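Local coordinates for protein CurJ (Moorea producens 3L, PDB 5TZ6) that probably catalyses vinylogous dehydration as the dehydratase domain of a curacin polyketide synthase module, here an inactive mutant with a hydroxy-enoic acid bound, at residues A67-P79 / V241-S253. The protein carries 1 engineered substitution. Sequence-based numbering, arbitrary orientation.
With 7OD ((2E,5R)-5-hydroxy-2-methylhept-2-enoic acid), chain C.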
loop_
_atom_site.group_PDB
_atom_site.type_symbol
_atom_site.label_atom_id
_atom_site.label_comp_id
_atom_site.label_asym_id
_atom_site.label_seq_id
_atom_site.Cartn_x
_atom_site.Cartn_y
_atom_site.Cartn_z
ATOM N N ALA A 67 -12.200 -13.700 -8.043
ATOM C CA ALA A 67 -13.646 -13.505 -7.998
ATOM C C ALA A 67 -14.369 -14.677 -7.343
ATOM O O ALA A 67 -15.434 -14.484 -6.747
ATOM C CB ALA A 67 -14.191 -13.273 -9.408
ATOM N N ALA A 68 -13.811 -15.881 -7.432
ATOM C CA ALA A 68 -14.424 -17.083 -6.887
ATOM C C ALA A 68 -14.066 -17.267 -5.410
ATOM O O ALA A 68 -13.174 -16.613 -4.865
ATOM C CB ALA A 68 -14.007 -18.310 -7.700
ATOM N N THR A 69 -14.785 -18.183 -4.761
ATOM C CA THR A 69 -14.622 -18.455 -3.337
ATOM C C THR A 69 -13.702 -19.638 -3.056
ATOM O O THR A 69 -12.957 -19.612 -2.072
ATOM C CB THR A 69 -15.987 -18.711 -2.682
ATOM O OG1 THR A 69 -15.803 -19.011 -1.293
ATOM C CG2 THR A 69 -16.686 -19.881 -3.345
ATOM N N GLU A 70 -13.750 -20.682 -3.885
ATOM C CA GLU A 70 -12.891 -21.843 -3.696
ATOM C C GLU A 70 -11.489 -21.531 -4.201
ATOM O O GLU A 70 -11.324 -21.010 -5.309
ATOM C CB GLU A 70 -13.437 -23.060 -4.448
ATOM C CG GLU A 70 -14.786 -23.584 -3.968
ATOM C CD GLU A 70 -15.963 -22.910 -4.654
ATOM O OE1 GLU A 70 -15.750 -22.181 -5.647
ATOM O OE2 GLU A 70 -17.108 -23.117 -4.198
ATOM N N CYS A 71 -10.478 -21.842 -3.397
ATOM C CA CYS A 71 -9.113 -21.679 -3.867
ATOM C C CYS A 71 -8.205 -22.679 -3.165
ATOM O O CYS A 71 -8.601 -23.362 -2.218
ATOM C CB CYS A 71 -8.624 -20.245 -3.672
ATOM S SG CYS A 71 -8.197 -19.870 -2.000
ATOM N N GLN A 72 -6.971 -22.756 -3.647
ATOM C CA GLN A 72 -6.031 -23.762 -3.190
ATOM C C GLN A 72 -4.643 -23.157 -3.076
ATOM O O GLN A 72 -4.242 -22.320 -3.896
ATOM C CB GLN A 72 -5.996 -24.969 -4.133
ATOM C CG GLN A 72 -5.565 -24.638 -5.545
ATOM C CD GLN A 72 -5.635 -25.838 -6.469
ATOM O OE1 GLN A 72 -6.255 -26.852 -6.145
ATOM N NE2 GLN A 72 -5.006 -25.723 -7.635
ATOM N N ILE A 73 -3.941 -23.573 -2.024
ATOM C CA ILE A 73 -2.570 -23.187 -1.736
ATOM C C ILE A 73 -1.735 -24.456 -1.805
ATOM O O ILE A 73 -2.045 -25.436 -1.122
ATOM C CB ILE A 73 -2.464 -22.540 -0.344
ATOM C CG1 ILE A 73 -3.623 -21.558 -0.143
ATOM C CG2 ILE A 73 -1.097 -21.879 -0.162
ATOM C CD1 ILE A 73 -3.735 -21.011 1.261
ATOM N N GLU A 74 -0.679 -24.441 -2.605
ATOM C CA GLU A 74 0.086 -25.648 -2.876
ATOM C C GLU A 74 1.561 -25.435 -2.570
ATOM O O GLU A 74 2.070 -24.311 -2.606
ATOM C CB GLU A 74 -0.069 -26.114 -4.332
ATOM C CG GLU A 74 -1.418 -26.703 -4.663
ATOM C CD GLU A 74 -1.624 -26.849 -6.155
ATOM O OE1 GLU A 74 -1.743 -25.816 -6.847
ATOM O OE2 GLU A 74 -1.641 -28.000 -6.643
ATOM N N ASP A 75 2.238 -26.542 -2.272
ATOM C CA ASP A 75 3.666 -26.549 -1.977
ATOM C C ASP A 75 4.026 -25.476 -0.955
ATOM O O ASP A 75 4.900 -24.632 -1.177
ATOM C CB ASP A 75 4.470 -26.386 -3.264
ATOM C CG ASP A 75 4.087 -27.415 -4.307
ATOM O OD1 ASP A 75 3.777 -28.563 -3.919
ATOM O OD2 ASP A 75 4.078 -27.075 -5.510
ATOM N N ILE A 76 3.328 -25.513 0.178
ATOM C CA ILE A 76 3.542 -24.561 1.262
ATOM C C ILE A 76 4.766 -24.965 2.069
ATOM O O ILE A 76 4.908 -26.130 2.465
ATOM C CB ILE A 76 2.304 -24.494 2.170
ATOM C CG1 ILE A 76 1.044 -24.199 1.353
ATOM C CG2 ILE A 76 2.514 -23.478 3.285
ATOM C CD1 ILE A 76 -0.235 -24.463 2.111
ATOM N N LEU A 77 5.631 -23.995 2.360
ATOM C CA LEU A 77 6.715 -24.178 3.314
ATOM C C LEU A 77 6.715 -23.004 4.281
ATOM O O LEU A 77 6.270 -21.902 3.942
ATOM C CB LEU A 77 8.075 -24.294 2.612
ATOM C CG LEU A 77 8.261 -25.604 1.845
ATOM C CD1 LEU A 77 9.501 -25.569 0.942
ATOM C CD2 LEU A 77 8.288 -26.794 2.807
ATOM N N PHE A 78 7.217 -23.249 5.494
ATOM C CA PHE A 78 7.307 -22.241 6.551
ATOM C C PHE A 78 8.776 -22.048 6.912
ATOM O O PHE A 78 9.271 -22.647 7.877
ATOM C CB PHE A 78 6.483 -22.661 7.767
ATOM C CG PHE A 78 5.036 -22.935 7.449
ATOM C CD1 PHE A 78 4.164 -21.898 7.156
ATOM C CD2 PHE A 78 4.548 -24.229 7.449
ATOM C CE1 PHE A 78 2.830 -22.152 6.859
ATOM C CE2 PHE A 78 3.216 -24.489 7.160
ATOM C CZ PHE A 78 2.353 -23.448 6.867
ATOM N N PRO A 79 9.513 -21.236 6.152
ATOM C CA PRO A 79 10.968 -21.151 6.386
ATOM C C PRO A 79 11.357 -20.667 7.777
ATOM O O PRO A 79 12.339 -21.164 8.341
ATOM C CB PRO A 79 11.445 -20.181 5.297
ATOM C CG PRO A 79 10.358 -20.179 4.259
ATOM C CD PRO A 79 9.077 -20.427 5.001
ATOM N N VAL A 241 5.907 -30.441 14.472
ATOM C CA VAL A 241 5.523 -29.078 14.113
ATOM C C VAL A 241 5.183 -29.024 12.626
ATOM O O VAL A 241 5.847 -29.685 11.813
ATOM C CB VAL A 241 6.625 -28.073 14.475
ATOM C CG1 VAL A 241 6.151 -26.653 14.197
ATOM C CG2 VAL A 241 7.000 -28.232 15.937
ATOM N N PRO A 242 4.138 -28.301 12.232
ATOM C CA PRO A 242 3.789 -28.231 10.807
ATOM C C PRO A 242 4.965 -27.727 9.991
ATOM O O PRO A 242 5.559 -26.689 10.294
ATOM C CB PRO A 242 2.615 -27.251 10.781
ATOM C CG PRO A 242 1.972 -27.425 12.124
ATOM C CD PRO A 242 3.102 -27.697 13.090
ATOM N N PHE A 243 5.278 -28.452 8.943
ATOM C CA PHE A 243 6.485 -28.177 8.181
ATOM C C PHE A 243 6.223 -27.958 6.698
ATOM O O PHE A 243 6.832 -27.064 6.101
ATOM C CB PHE A 243 7.468 -29.333 8.384
ATOM C CG PHE A 243 8.742 -29.192 7.606
ATOM C CD1 PHE A 243 8.845 -29.696 6.316
ATOM C CD2 PHE A 243 9.848 -28.574 8.173
ATOM C CE1 PHE A 243 10.023 -29.572 5.597
ATOM C CE2 PHE A 243 11.034 -28.445 7.451
ATOM C CZ PHE A 243 11.118 -28.947 6.165
ATOM N N SER A 244 5.334 -28.742 6.088
ATOM C CA SER A 244 5.039 -28.551 4.674
ATOM C C SER A 244 3.636 -29.068 4.381
ATOM O O SER A 244 3.109 -29.918 5.097
ATOM C CB SER A 244 6.065 -29.262 3.789
ATOM O OG SER A 244 5.988 -30.669 3.951
ATOM N N ILE A 245 3.039 -28.554 3.306
ATOM C CA ILE A 245 1.690 -28.944 2.906
ATOM C C ILE A 245 1.640 -29.061 1.387
ATOM O O ILE A 245 1.972 -28.106 0.676
ATOM C CB ILE A 245 0.638 -27.935 3.397
ATOM C CG1 ILE A 245 0.499 -28.017 4.915
ATOM C CG2 ILE A 245 -0.696 -28.197 2.736
ATOM C CD1 ILE A 245 -0.350 -26.920 5.507
ATOM N N ASP A 246 1.222 -30.222 0.884
ATOM C CA ASP A 246 1.111 -30.376 -0.564
ATOM C C ASP A 246 -0.034 -29.536 -1.124
ATOM O O ASP A 246 0.159 -28.781 -2.081
ATOM C CB ASP A 246 0.956 -31.850 -0.936
ATOM C CG ASP A 246 2.192 -32.666 -0.597
ATOM O OD1 ASP A 246 3.298 -32.083 -0.585
ATOM O OD2 ASP A 246 2.062 -33.883 -0.341
ATOM N N LYS A 247 -1.230 -29.636 -0.541
ATOM C CA LYS A 247 -2.327 -28.811 -1.034
ATOM C C LYS A 247 -3.360 -28.535 0.051
ATOM O O LYS A 247 -3.861 -29.461 0.689
ATOM C CB LYS A 247 -3.004 -29.477 -2.234
ATOM C CG LYS A 247 -4.158 -28.671 -2.806
ATOM C CD LYS A 247 -4.576 -29.203 -4.155
ATOM C CE LYS A 247 -5.102 -30.620 -4.032
ATOM N NZ LYS A 247 -5.312 -31.239 -5.368
ATOM N N PHE A 248 -3.705 -27.263 0.223
ATOM C CA PHE A 248 -4.758 -26.824 1.129
ATOM C C PHE A 248 -5.864 -26.171 0.307
ATOM O O PHE A 248 -5.629 -25.161 -0.359
ATOM C CB PHE A 248 -4.198 -25.838 2.155
ATOM C CG PHE A 248 -5.187 -25.423 3.209
ATOM C CD1 PHE A 248 -6.262 -24.610 2.895
ATOM C CD2 PHE A 248 -5.019 -25.824 4.525
ATOM C CE1 PHE A 248 -7.165 -24.227 3.864
ATOM C CE2 PHE A 248 -5.917 -25.440 5.503
ATOM C CZ PHE A 248 -6.994 -24.640 5.170
ATOM N N THR A 249 -7.073 -26.709 0.386
ATOM C CA THR A 249 -8.197 -26.196 -0.382
ATOM C C THR A 249 -9.252 -25.622 0.553
ATOM O O THR A 249 -9.703 -26.298 1.486
ATOM C CB THR A 249 -8.810 -27.282 -1.271
ATOM O OG1 THR A 249 -7.782 -27.882 -2.065
ATOM C CG2 THR A 249 -9.876 -26.685 -2.186
ATOM N N PHE A 250 -9.616 -24.370 0.304
ATOM C CA PHE A 250 -10.722 -23.699 0.963
ATOM C C PHE A 250 -11.904 -23.679 0.001
ATOM O O PHE A 250 -11.795 -23.148 -1.111
ATOM C CB PHE A 250 -10.325 -22.280 1.365
ATOM C CG PHE A 250 -11.470 -21.435 1.854
ATOM C CD1 PHE A 250 -12.039 -21.650 3.105
ATOM C CD2 PHE A 250 -11.979 -20.422 1.059
ATOM C CE1 PHE A 250 -13.093 -20.856 3.548
ATOM C CE2 PHE A 250 -13.033 -19.632 1.494
ATOM C CZ PHE A 250 -13.590 -19.851 2.740
ATOM N N TYR A 251 -13.023 -24.265 0.427
ATOM C CA TYR A 251 -14.239 -24.342 -0.380
ATOM C C TYR A 251 -15.210 -23.209 -0.059
ATOM O O TYR A 251 -15.585 -22.442 -0.948
ATOM C CB TYR A 251 -14.906 -25.710 -0.181
ATOM C CG TYR A 251 -14.033 -26.854 -0.639
ATOM C CD1 TYR A 251 -14.038 -27.265 -1.964
ATOM C CD2 TYR A 251 -13.182 -27.501 0.245
ATOM C CE1 TYR A 251 -13.234 -28.301 -2.394
ATOM C CE2 TYR A 251 -12.370 -28.542 -0.175
ATOM C CZ TYR A 251 -12.401 -28.937 -1.493
ATOM O OH TYR A 251 -11.599 -29.967 -1.917
ATOM N N ASN A 252 -15.634 -23.095 1.197
ATOM C CA ASN A 252 -16.524 -22.018 1.609
ATOM C C ASN A 252 -16.489 -21.896 3.126
ATOM O O ASN A 252 -16.203 -22.866 3.831
ATOM C CB ASN A 252 -17.960 -22.252 1.118
ATOM C CG ASN A 252 -18.535 -23.572 1.597
ATOM O OD1 ASN A 252 -18.637 -24.530 0.828
ATOM N ND2 ASN A 252 -18.909 -23.633 2.872
ATOM N N SER A 253 -16.787 -20.696 3.617
ATOM C CA SER A 253 -16.781 -20.447 5.051
ATOM C C SER A 253 -18.104 -20.891 5.666
ATOM O O SER A 253 -19.163 -20.809 5.040
ATOM C CB SER A 253 -16.528 -18.965 5.337
ATOM O OG SER A 253 -15.935 -18.784 6.612
HETATM O OAB 7OD C . 5.772 -24.074 17.481
HETATM C CAA 7OD C . 5.556 -23.514 16.387
HETATM O OAI 7OD C . 6.369 -22.668 15.950
HETATM C CAC 7OD C . 4.300 -23.866 15.581
HETATM C CAK 7OD C . 4.041 -23.171 14.235
HETATM C CAD 7OD C . 3.300 -24.906 16.115
HETATM C CAE 7OD C . 2.057 -25.226 15.269
HETATM C CAF 7OD C . 1.166 -26.387 15.775
HETATM O OAH 7OD C . -0.017 -25.841 16.367
HETATM C CAG 7OD C . 1.847 -27.303 16.799
HETATM C CAJ 7OD C . 1.022 -28.587 16.911
HETATM O O HOH W 1 0.220 -30.116 -4.872
HETATM O O HOH W 2 8.952 -25.789 6.327
#
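Strands 71-74 and 247-250 run antiparallel at 163°, their axes 4.6 Å apart, with Cys71 paired to Phe250 and Ile73 to Phe248 through reciprocal backbone hydrogen bonds. Phe248 N to Ile73 O is the shortest, 2.8 Å and nearly straight at 170°. At the corner a G1 beta bulge sets Asp75 and Ile76 both against Ile245; Asp75 N turns to Asp246 O (3.1 Å), approaching from above the carbonyl plane. Ile76 and Ile245 then lie side by side, the CD1 of Ile76 3.8 Å from Ile245 CB and also near Phe248 CB. This apolar face, with Cys71, Ile73 and Phe250, turns to helix 51-65, where Leu59 meets Cys71 and Phe250 and Ile55 meets Ile245. On the other face the stems of Glu74 and Lys247 run alongside, CG to CG 3.9 Å, but Glu74 OE2 and Lys247 NZ stay 5.1 Å apart; Glu74 OE1 makes a long, weak ion pair with Lys138. With chi1 at 61° the extended Gln72 chain slants across Lys247, where OE1 merely packs on CD, while NE2 hydrogen-bonds to Ser140 OG. Leu77 CD2 rests 3.5 Å from Ser244 CB. The pairing joins the two hot-dog halves of the domain, and strand 239-250 includes Val241 and Pro242 of the ligand pocket; Pro242 CD lies 3.5 Å from CAE of the bound acid. Between the strands, cohesion rests on backbone bonds and the Ile76-Ile245-Phe248 contact, without a salt bridge.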